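Local coordinates for DNA topoisomerase 2-associated protein PAT1 (Saccharomyces cerevisiae, PDB 5LMG), which activates mRNA decapping and represses translation, its C-terminal domain directly binding the decapping enzyme Dcp2 and the exonuclease Xrn1, at residues N114-D117 and K118-L122; N260-I263 and M264-Q267. The protein carries 2 engineered substitutions. All coordinates share one frame; numbering follows the deposited sequence.

Contact 1 (N114-D117 and K118-L122). With MG (magnesium ion), chain N.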
loop_
_atom_site.group_PDB
_atom_site.type_symbol
_atom_site.label_atom_id
_atom_site.label_comp_id
_atom_site.label_asym_id
_atom_site.label_seq_id
_atom_site.Cartn_x
_atom_site.Cartn_y
_atom_site.Cartn_z
ATOM N N ASN A 114 -8.421 -18.353 -10.035
ATOM C CA ASN A 114 -9.669 -18.964 -10.495
ATOM C C ASN A 114 -9.699 -20.488 -10.268
ATOM O O ASN A 114 -10.787 -21.048 -10.148
ATOM C CB ASN A 114 -9.909 -18.664 -11.983
ATOM C CG ASN A 114 -10.291 -17.239 -12.289
ATOM O OD1 ASN A 114 -10.771 -16.484 -11.431
ATOM N ND2 ASN A 114 -10.108 -16.847 -13.541
ATOM N N PHE A 115 -8.523 -21.154 -10.226
ATOM C CA PHE A 115 -8.439 -22.617 -10.095
ATOM C C PHE A 115 -7.931 -23.129 -8.734
ATOM O O PHE A 115 -7.684 -24.327 -8.595
ATOM C CB PHE A 115 -7.596 -23.207 -11.250
ATOM C CG PHE A 115 -8.203 -22.962 -12.611
ATOM C CD1 PHE A 115 -9.220 -23.778 -13.093
ATOM C CD2 PHE A 115 -7.801 -21.875 -13.384
ATOM C CE1 PHE A 115 -9.809 -23.528 -14.338
ATOM C CE2 PHE A 115 -8.395 -21.621 -14.624
ATOM C CZ PHE A 115 -9.391 -22.452 -15.098
ATOM N N LEU A 116 -7.818 -22.250 -7.729
ATOM C CA LEU A 116 -7.361 -22.641 -6.394
ATOM C C LEU A 116 -8.472 -22.617 -5.357
ATOM O O LEU A 116 -9.461 -21.904 -5.530
ATOM C CB LEU A 116 -6.220 -21.730 -5.910
ATOM C CG LEU A 116 -4.938 -21.666 -6.733
ATOM C CD1 LEU A 116 -4.023 -20.623 -6.172
ATOM C CD2 LEU A 116 -4.235 -23.018 -6.804
ATOM N N ASP A 117 -8.291 -23.378 -4.262
ATOM C CA ASP A 117 -9.231 -23.364 -3.144
ATOM C C ASP A 117 -8.727 -22.378 -2.074
ATOM O O ASP A 117 -7.665 -21.770 -2.268
ATOM C CB ASP A 117 -9.532 -24.780 -2.593
ATOM C CG ASP A 117 -8.393 -25.533 -1.916
ATOM O OD1 ASP A 117 -7.384 -24.896 -1.557
ATOM O OD2 ASP A 117 -8.530 -26.749 -1.721
ATOM N N LYS A 118 -9.491 -22.204 -0.974
ATOM C CA LYS A 118 -9.194 -21.259 0.102
ATOM C C LYS A 118 -7.799 -21.445 0.736
ATOM O O LYS A 118 -7.042 -20.469 0.818
ATOM C CB LYS A 118 -10.309 -21.288 1.168
ATOM C CG LYS A 118 -10.205 -20.192 2.231
ATOM C CD LYS A 118 -11.222 -20.418 3.343
ATOM C CE LYS A 118 -10.750 -19.862 4.665
ATOM N NZ LYS A 118 -11.816 -19.900 5.702
ATOM N N GLN A 119 -7.459 -22.677 1.167
ATOM C CA GLN A 119 -6.177 -22.975 1.822
ATOM C C GLN A 119 -4.965 -22.760 0.900
ATOM O O GLN A 119 -3.905 -22.349 1.385
ATOM C CB GLN A 119 -6.156 -24.372 2.461
ATOM C CG GLN A 119 -7.069 -24.532 3.704
ATOM C CD GLN A 119 -6.851 -23.493 4.794
ATOM O OE1 GLN A 119 -7.743 -22.702 5.119
ATOM N NE2 GLN A 119 -5.659 -23.456 5.371
ATOM N N GLN A 120 -5.125 -23.026 -0.412
ATOM C CA GLN A 120 -4.072 -22.807 -1.414
ATOM C C GLN A 120 -3.806 -21.300 -1.568
ATOM O O GLN A 120 -2.645 -20.878 -1.522
ATOM C CB GLN A 120 -4.452 -23.434 -2.766
ATOM C CG GLN A 120 -4.274 -24.950 -2.810
ATOM C CD GLN A 120 -4.799 -25.540 -4.095
ATOM O OE1 GLN A 120 -5.837 -25.131 -4.622
ATOM N NE2 GLN A 120 -4.090 -26.518 -4.632
ATOM N N LYS A 121 -4.891 -20.497 -1.685
ATOM C CA LYS A 121 -4.861 -19.038 -1.786
ATOM C C LYS A 121 -4.241 -18.431 -0.503
ATOM O O LYS A 121 -3.468 -17.480 -0.589
ATOM C CB LYS A 121 -6.279 -18.483 -1.995
ATOM C CG LYS A 121 -6.907 -18.787 -3.348
ATOM C CD LYS A 121 -8.369 -18.354 -3.357
ATOM C CE LYS A 121 -9.028 -18.582 -4.689
ATOM N NZ LYS A 121 -10.439 -18.119 -4.677
ATOM N N LEU A 122 -4.596 -18.984 0.680
ATOM C CA LEU A 122 -4.073 -18.540 1.974
ATOM C C LEU A 122 -2.567 -18.827 2.061
ATOM O O LEU A 122 -1.821 -17.963 2.517
ATOM C CB LEU A 122 -4.861 -19.196 3.130
ATOM C CG LEU A 122 -4.845 -18.558 4.540
ATOM C CD1 LEU A 122 -3.932 -19.297 5.468
ATOM C CD2 LEU A 122 -4.593 -17.054 4.538
HETATM MG MG MG N . -7.389 -28.242 -0.659
HETATM O O HOH W 1 -5.900 -26.826 -0.058
HETATM O O HOH W 2 -6.134 -28.769 -2.527
#
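A helix-capping contact joins D117 to Q120 on the protein surface, where the short loop following helix 103-114 enters helix 118-130. Two reciprocal hydrogen bonds define it. D117 occupies the N-cap, and its chi1 of 66° places CG between the backbone N and the carbonyl carbon, which turns the carboxylate back over the first helical turn. OD1 of D117 then accepts from the backbone N of Q120 at 3.1 Å, the donor arriving nearly along the C-O axis. In return, the backbone N of D117 donates to OE1 of Q120 at 3.0 Å; with an N-H...O angle of 165° and the donor in the carbonyl plane, this bond helps to set the rotation of the amide. Carboxylate and amide planes stand 56° apart. L116 crosses the Q120 side chain at about a right angle, with L116 CD2 lying 3.7 Å from Q120 CD, and both side chains also rest on W81 of helix 78-82. With an alanine here in place of Q120, D117 N is likely to lose its side-chain acceptor, and a gap would probably open beside L116 CD2. One residue further on, the backbone N of K121 bonds to D117 O (3.1 Å), while the extended K121 chain runs past the loop, CE coming within 3.5 Å of L116 O. The carboxylate has a second task, since OD2 of D117 binds a magnesium ion at 2.2 Å. Water 1, a ligand of the same ion, donates to OD1 of D117 at 2.9 Å, so the metal and the helix start share one carboxylate and would both be expected to stabilise its negative charge. The paired D117-Q120 bonds are those of a classical capping box, here with a metal on the outer carboxylate oxygen.

Contact 2 (N260-I263 and M264-Q267); sequences NDHI and MRLQ. With EDO (1,2-ethanediol), chain H.
M264 folds back along helix 257-267 onto the residues one turn earlier, its chi3 of -76° bending the chain so that CE lies 3.9 Å from CB of N260, four residues back, and 3.6 Å from OD1 of D261, three back. Other van der Waals approaches follow a four-residue spacing: CD1 of L266 comes obliquely to the H262 ring, 3.6 Å from NE2 of H262, and the side chains of I263 and Q267 run side by side. Backbone bonds give the reason for this spacing. M264 N donates to N260 O at 2.8 Å and Q267 N to I263 O at 2.9 Å, with R265-D261 and L266-H262 bonds between them: the i to i+4 pattern of an alpha-helix, here its last turns within a mostly helical domain whose family belongs to the TPR clan. Among the polar side chains, R265 bends at chi2 and chi3, and one guanidinium face lies over CA of H262, offset toward the rim of the group. Its plane stands 82° from the imidazole, with NH2 near the ring plane at the edge. Water 3 bridges the two, 2.8 Å from ND1 of H262 and held weakly by NH2 of R265. NE2 of H262 is hydrogen-bonded to P149 O, and D261 forms its salt bridge with R257. ND2 of N260 donates weakly to O2 of a 1,2-ethanediol at 3.3 Å, a molecule probably taken up from the crystallisation liquor.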
loop_
_atom_site.group_PDB
_atom_site.type_symbol
_atom_site.label_atom_id
_atom_site.label_comp_id
_atom_site.label_asym_id
_atom_site.label_seq_id
_atom_site.Cartn_x
_atom_site.Cartn_y
_atom_site.Cartn_z
ATOM N N ASN A 260 10.489 12.415 -4.525
ATOM C CA ASN A 260 9.225 12.918 -5.084
ATOM C C ASN A 260 9.437 13.601 -6.436
ATOM O O ASN A 260 8.748 13.265 -7.405
ATOM C CB ASN A 260 8.525 13.867 -4.109
ATOM C CG ASN A 260 8.003 13.221 -2.851
ATOM O OD1 ASN A 260 7.851 11.999 -2.750
ATOM N ND2 ASN A 260 7.696 14.047 -1.863
ATOM N N ASP A 261 10.431 14.515 -6.508
ATOM C CA ASP A 261 10.807 15.242 -7.725
ATOM C C ASP A 261 11.066 14.320 -8.897
ATOM O O ASP A 261 10.568 14.573 -9.998
ATOM C CB ASP A 261 12.071 16.068 -7.469
ATOM C CG ASP A 261 11.841 17.402 -6.784
ATOM O OD1 ASP A 261 10.743 17.597 -6.195
ATOM O OD2 ASP A 261 12.751 18.255 -6.835
ATOM N N HIS A 262 11.888 13.281 -8.654
ATOM C CA HIS A 262 12.286 12.267 -9.617
ATOM C C HIS A 262 11.064 11.555 -10.210
ATOM O O HIS A 262 10.964 11.469 -11.442
ATOM C CB HIS A 262 13.291 11.292 -8.973
ATOM C CG HIS A 262 13.750 10.209 -9.896
ATOM N ND1 HIS A 262 14.744 10.432 -10.827
ATOM C CD2 HIS A 262 13.314 8.935 -10.015
ATOM C CE1 HIS A 262 14.888 9.289 -11.477
ATOM N NE2 HIS A 262 14.054 8.358 -11.018
ATOM N N ILE A 263 10.118 11.107 -9.344
ATOM C CA ILE A 263 8.866 10.433 -9.732
ATOM C C ILE A 263 7.955 11.389 -10.511
ATOM O O ILE A 263 7.408 10.994 -11.541
ATOM C CB ILE A 263 8.087 9.806 -8.525
ATOM C CG1 ILE A 263 8.986 8.991 -7.544
ATOM C CG2 ILE A 263 6.887 8.970 -8.995
ATOM C CD1 ILE A 263 9.740 7.837 -8.065
ATOM N N MET A 264 7.768 12.622 -9.990
ATOM C CA MET A 264 6.934 13.664 -10.595
ATOM C C MET A 264 7.373 13.983 -12.028
ATOM O O MET A 264 6.527 14.086 -12.913
ATOM C CB MET A 264 6.924 14.932 -9.731
ATOM C CG MET A 264 6.053 14.813 -8.481
ATOM S SD MET A 264 5.891 16.396 -7.596
ATOM C CE MET A 264 7.426 16.498 -6.841
ATOM N N ARG A 265 8.693 14.077 -12.251
ATOM C CA ARG A 265 9.340 14.324 -13.544
ATOM C C ARG A 265 9.025 13.172 -14.528
ATOM O O ARG A 265 8.613 13.430 -15.661
ATOM C CB ARG A 265 10.857 14.459 -13.319
ATOM C CG ARG A 265 11.658 15.079 -14.457
ATOM C CD ARG A 265 12.826 15.916 -13.934
ATOM N NE ARG A 265 13.803 15.159 -13.141
ATOM C CZ ARG A 265 14.020 15.331 -11.837
ATOM N NH1 ARG A 265 13.319 16.228 -11.151
ATOM N NH2 ARG A 265 14.933 14.602 -11.209
ATOM N N LEU A 266 9.171 11.908 -14.074
ATOM C CA LEU A 266 8.929 10.721 -14.903
ATOM C C LEU A 266 7.456 10.455 -15.235
ATOM O O LEU A 266 7.157 9.907 -16.300
ATOM C CB LEU A 266 9.562 9.465 -14.258
ATOM C CG LEU A 266 11.091 9.381 -14.263
ATOM C CD1 LEU A 266 11.553 8.146 -13.542
ATOM C CD2 LEU A 266 11.656 9.399 -15.686
ATOM N N GLN A 267 6.545 10.816 -14.320
ATOM C CA GLN A 267 5.111 10.559 -14.484
ATOM C C GLN A 267 4.289 11.765 -14.936
ATOM O O GLN A 267 3.090 11.625 -15.178
ATOM C CB GLN A 267 4.544 9.969 -13.184
ATOM C CG GLN A 267 5.160 8.614 -12.855
ATOM C CD GLN A 267 4.627 7.946 -11.621
ATOM O OE1 GLN A 267 4.013 8.566 -10.741
ATOM N NE2 GLN A 267 4.915 6.659 -11.507
HETATM C C1 EDO H . 6.624 15.642 1.969
HETATM O O1 EDO H . 5.283 15.433 2.388
HETATM C C2 EDO H . 7.440 14.351 2.214
HETATM O O2 EDO H . 7.045 13.297 1.328
HETATM O O HOH W 3 16.673 12.437 -10.854
#

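In the fold
Both contacts are local and lie at the surface, about 22 Å and 19 Å from the chain centre to their own centres, on opposite sides of it. Their centres are about 38 Å apart, and they do not touch. They belong to different helices and to different ends: contact 1 begins helix 118-130, contact 2 finishes helix 257-267. The chemistry follows that placing. At the start, side-chain atoms bond to backbone amides and a metal joins in; at the finish, main-chain bonds dominate, with a water bridge outside them. Helix 151-174 is a common neighbour, meeting K121 and L122 through F171, and I263, L266 and Q267 through L154.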